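Local atomic coordinates of conserved protein (Mycobacterium tuberculosis, PDB entry 1RFE), a protein that probably binds the deazaflavin coenzyme F420 and may act as an oxidoreductase, though its precise function is unknown. Residues Ala16-Ala28 / Thr39-Leu52. Sequence-based numbering, arbitrary orientation. Where two conformers were deposited one is given.
Sequences ADFVNSSRTGTLA and TAMWYAVIDGEIWL
G25 to L27 pair antiparallel with T39 to M41, G25-M41 and L27-T39 being hydrogen-bonded pairs and T26-A40 the non-hydrogen-bonded pair between them. The bond from M41 N to G25 O (2.9 Å) is nearly straight, 172° at the hydrogen. Before T24 and after W42 the chains part, and the ring of Y43 lies between the strands and the end of helix 12-21. CG of Y43 stands between its backbone N and carbonyl carbon (chi1 60°), which carries the phenol toward the helix. Tyrosine has the length and the polar end needed here: OH donates to V19 O over 2.7 Å, in the carbonyl plane and on a lone pair. V19, compact and branched, packs CG1 against V45 CG2 (3.9 Å) and I50 CG1 (3.8 Å) of the hairpin formed by strands 36-46 and 49-55. L27 and L52, both buried, make an apolar contact, CD2 to CD1 at 3.7 Å, while L27 CB lies against M41 CG. Where the chains begin to part, T24 OG1, small and polar, lies in plane at the edge of the exposed W42 indole. Helix 98-112 backs the divergent part: R111 makes a cation-pi contact with Y43, and Y112 stacks on W42. Strand 69-76 pairs with the other edge of strand 25-30, extending this PNPOx-like sheet.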
# COMPACT_ATOMS: atom_id res chain seq x y z
N ALA A 16 -4.48 -9.89 4.39
CA ALA A 16 -4.57 -10.15 2.94
C ALA A 16 -5.83 -9.58 2.30
O ALA A 16 -5.72 -8.83 1.35
CB ALA A 16 -4.39 -11.63 2.64
N ASP A 17 -7.01 -9.88 2.85
CA ASP A 17 -8.28 -9.33 2.39
C ASP A 17 -8.31 -7.83 2.43
O ASP A 17 -8.80 -7.20 1.51
CB ASP A 17 -9.50 -9.89 3.20
CG ASP A 17 -9.74 -11.39 2.96
OD1 ASP A 17 -8.97 -12.01 2.17
OD2 ASP A 17 -10.69 -12.05 3.52
N PHE A 18 -7.75 -7.25 3.48
CA PHE A 18 -7.76 -5.80 3.67
C PHE A 18 -6.84 -5.11 2.61
O PHE A 18 -7.22 -4.10 2.04
CB PHE A 18 -7.35 -5.43 5.12
CG PHE A 18 -7.46 -3.98 5.43
CD1 PHE A 18 -8.70 -3.36 5.51
CD2 PHE A 18 -6.30 -3.20 5.66
CE1 PHE A 18 -8.82 -2.00 5.82
CE2 PHE A 18 -6.40 -1.86 5.93
CZ PHE A 18 -7.67 -1.23 6.02
N VAL A 19 -5.68 -5.68 2.35
CA VAL A 19 -4.76 -5.16 1.32
C VAL A 19 -5.42 -5.24 -0.08
O VAL A 19 -5.29 -4.32 -0.87
CB VAL A 19 -3.43 -5.91 1.32
CG1 VAL A 19 -2.66 -5.69 0.03
CG2 VAL A 19 -2.52 -5.50 2.53
N ASN A 20 -6.11 -6.35 -0.39
CA ASN A 20 -6.84 -6.49 -1.64
C ASN A 20 -8.04 -5.59 -1.75
O ASN A 20 -8.33 -5.08 -2.83
CB ASN A 20 -7.27 -7.96 -1.87
CG ASN A 20 -6.14 -8.81 -2.38
OD1 ASN A 20 -5.84 -9.90 -1.83
ND2 ASN A 20 -5.51 -8.34 -3.44
N SER A 21 -8.71 -5.34 -0.63
CA SER A 21 -9.89 -4.50 -0.62
C SER A 21 -9.66 -3.00 -0.62
O SER A 21 -10.45 -2.27 -1.21
CB SER A 21 -10.76 -4.82 0.59
OG SER A 21 -11.08 -6.16 0.42
N SER A 22 -8.60 -2.55 0.03
CA SER A 22 -8.28 -1.12 0.08
C SER A 22 -7.83 -0.57 -1.27
O SER A 22 -7.41 -1.33 -2.18
CB SER A 22 -7.24 -0.87 1.17
OG SER A 22 -7.68 -1.38 2.43
N ARG A 23 -7.92 0.75 -1.40
CA ARG A 23 -7.55 1.49 -2.61
C ARG A 23 -6.31 2.36 -2.49
O ARG A 23 -5.52 2.54 -3.46
CB ARG A 23 -8.72 2.38 -3.01
CG ARG A 23 -9.84 1.55 -3.62
CD ARG A 23 -11.10 2.29 -4.01
NE ARG A 23 -10.88 3.27 -5.07
CZ ARG A 23 -11.03 3.06 -6.36
NH1 ARG A 23 -11.45 1.88 -6.87
NH2 ARG A 23 -10.84 4.07 -7.16
N THR A 24 -6.18 2.97 -1.32
CA THR A 24 -5.14 3.97 -1.05
C THR A 24 -4.44 3.72 0.25
O THR A 24 -5.06 3.55 1.27
CB THR A 24 -5.74 5.40 -0.96
OG1 THR A 24 -6.52 5.66 -2.12
CG2 THR A 24 -4.61 6.49 -1.02
N GLY A 25 -3.11 3.72 0.21
CA GLY A 25 -2.31 3.81 1.40
C GLY A 25 -1.37 5.00 1.34
O GLY A 25 -1.32 5.70 0.38
N THR A 26 -0.65 5.20 2.43
CA THR A 26 0.41 6.18 2.58
C THR A 26 1.78 5.53 2.63
O THR A 26 2.06 4.72 3.49
CB THR A 26 0.19 6.98 3.88
OG1 THR A 26 -1.10 7.63 3.84
CG2 THR A 26 1.19 8.13 4.00
N LEU A 27 2.64 5.93 1.67
CA LEU A 27 3.99 5.48 1.61
C LEU A 27 4.86 6.55 2.25
O LEU A 27 4.63 7.72 2.06
CB LEU A 27 4.40 5.29 0.14
CG LEU A 27 5.88 4.95 -0.13
CD1 LEU A 27 6.16 3.52 0.24
CD2 LEU A 27 6.20 5.24 -1.55
N ALA A 28 5.83 6.12 3.06
CA ALA A 28 6.90 6.99 3.51
C ALA A 28 8.23 6.45 2.99
O ALA A 28 8.57 5.31 3.26
CB ALA A 28 6.97 7.04 5.04
N THR A 39 3.59 10.21 0.54
CA THR A 39 2.71 10.31 -0.65
C THR A 39 1.54 9.34 -0.47
O THR A 39 1.68 8.30 0.16
CB THR A 39 3.47 9.98 -1.95
OG1 THR A 39 3.83 8.59 -1.97
CG2 THR A 39 4.82 10.72 -2.06
N ALA A 40 0.35 9.71 -0.96
CA ALA A 40 -0.80 8.83 -0.97
C ALA A 40 -0.80 8.08 -2.32
O ALA A 40 -0.79 8.70 -3.37
CB ALA A 40 -2.02 9.62 -0.85
N MSE A 41 -0.78 6.75 -2.28
CA MSE A 41 -0.49 5.90 -3.43
C MSE A 41 -1.67 4.91 -3.66
O MSE A 41 -2.11 4.28 -2.74
CB MSE A 41 0.79 5.06 -3.17
CG MSE A 41 2.15 5.86 -3.11
SE MSE A 41 2.40 6.81 -4.74
CE MSE A 41 3.07 5.36 -5.77
N TRP A 42 -2.11 4.77 -4.91
CA TRP A 42 -2.76 3.55 -5.38
C TRP A 42 -1.70 2.50 -5.59
O TRP A 42 -0.52 2.80 -5.67
CB TRP A 42 -3.49 3.75 -6.67
CG TRP A 42 -4.74 4.55 -6.54
CD1 TRP A 42 -5.30 5.03 -5.39
CD2 TRP A 42 -5.59 4.96 -7.60
NE1 TRP A 42 -6.46 5.72 -5.68
CE2 TRP A 42 -6.66 5.68 -7.03
CE3 TRP A 42 -5.58 4.77 -8.98
CZ2 TRP A 42 -7.70 6.24 -7.81
CZ3 TRP A 42 -6.63 5.32 -9.77
CH2 TRP A 42 -7.65 6.04 -9.17
N TYR A 43 -2.12 1.25 -5.66
CA TYR A 43 -1.14 0.18 -5.72
C TYR A 43 -1.60 -1.05 -6.41
O TYR A 43 -2.83 -1.28 -6.65
CB TYR A 43 -0.61 -0.13 -4.31
CG TYR A 43 -1.63 -0.58 -3.32
CD1 TYR A 43 -1.90 -1.94 -3.13
CD2 TYR A 43 -2.35 0.35 -2.58
CE1 TYR A 43 -2.88 -2.35 -2.18
CE2 TYR A 43 -3.31 -0.07 -1.62
CZ TYR A 43 -3.56 -1.40 -1.44
OH TYR A 43 -4.52 -1.78 -0.51
N ALA A 44 -0.60 -1.85 -6.75
CA ALA A 44 -0.78 -3.20 -7.24
C ALA A 44 -0.58 -4.22 -6.14
O ALA A 44 0.09 -3.95 -5.12
CB ALA A 44 0.16 -3.49 -8.42
N VAL A 45 -1.19 -5.39 -6.35
CA VAL A 45 -1.00 -6.55 -5.47
C VAL A 45 -0.63 -7.77 -6.31
O VAL A 45 -1.42 -8.21 -7.18
CB VAL A 45 -2.26 -6.88 -4.61
CG1 VAL A 45 -1.92 -7.92 -3.59
CG2 VAL A 45 -2.83 -5.61 -3.87
N ILE A 46 0.53 -8.34 -6.06
CA ILE A 46 1.03 -9.47 -6.84
C ILE A 46 1.64 -10.54 -5.92
O ILE A 46 2.56 -10.26 -5.17
CB ILE A 46 2.11 -8.98 -7.80
CG1 ILE A 46 1.54 -7.90 -8.73
CG2 ILE A 46 2.71 -10.17 -8.57
CD1 ILE A 46 2.57 -7.12 -9.39
N ASP A 47 1.08 -11.76 -5.97
CA ASP A 47 1.53 -12.87 -5.13
C ASP A 47 1.61 -12.49 -3.65
O ASP A 47 2.60 -12.80 -2.96
CB ASP A 47 2.92 -13.40 -5.59
CG ASP A 47 2.89 -13.97 -7.00
OD1 ASP A 47 1.86 -14.63 -7.34
OD2 ASP A 47 3.84 -13.81 -7.83
N GLY A 48 0.58 -11.79 -3.20
CA GLY A 48 0.48 -11.35 -1.83
C GLY A 48 1.16 -10.05 -1.45
O GLY A 48 1.04 -9.61 -0.31
N GLU A 49 1.91 -9.45 -2.36
CA GLU A 49 2.79 -8.33 -2.00
C GLU A 49 2.35 -7.06 -2.68
O GLU A 49 1.90 -7.10 -3.82
CB GLU A 49 4.24 -8.59 -2.43
CG GLU A 49 4.96 -9.72 -1.69
CD GLU A 49 6.44 -9.78 -2.09
OE1 GLU A 49 6.71 -9.95 -3.32
OE2 GLU A 49 7.30 -9.65 -1.18
N ILE A 50 2.49 -5.94 -1.97
CA ILE A 50 2.21 -4.62 -2.49
C ILE A 50 3.37 -4.15 -3.37
O ILE A 50 4.53 -4.26 -2.98
CB ILE A 50 1.97 -3.57 -1.32
CG1 ILE A 50 0.69 -3.92 -0.58
CG2 ILE A 50 1.92 -2.11 -1.88
CD1 ILE A 50 0.51 -3.27 0.77
N TRP A 51 2.99 -3.67 -4.56
CA TRP A 51 3.87 -3.01 -5.51
C TRP A 51 3.32 -1.67 -5.90
O TRP A 51 2.11 -1.50 -6.07
CB TRP A 51 3.99 -3.80 -6.81
CG TRP A 51 4.72 -5.12 -6.78
CD1 TRP A 51 4.35 -6.20 -6.11
CD2 TRP A 51 5.94 -5.46 -7.45
NE1 TRP A 51 5.25 -7.21 -6.29
CE2 TRP A 51 6.20 -6.80 -7.17
CE3 TRP A 51 6.81 -4.76 -8.31
CZ2 TRP A 51 7.31 -7.49 -7.69
CZ3 TRP A 51 7.90 -5.44 -8.85
CH2 TRP A 51 8.15 -6.78 -8.53
N LEU A 52 4.25 -0.75 -6.15
CA LEU A 52 3.96 0.57 -6.59
C LEU A 52 4.58 0.78 -7.96
O LEU A 52 5.45 0.02 -8.38
CB LEU A 52 4.48 1.62 -5.59
CG LEU A 52 4.09 1.35 -4.13
CD1 LEU A 52 4.78 2.31 -3.21
CD2 LEU A 52 2.57 1.36 -3.85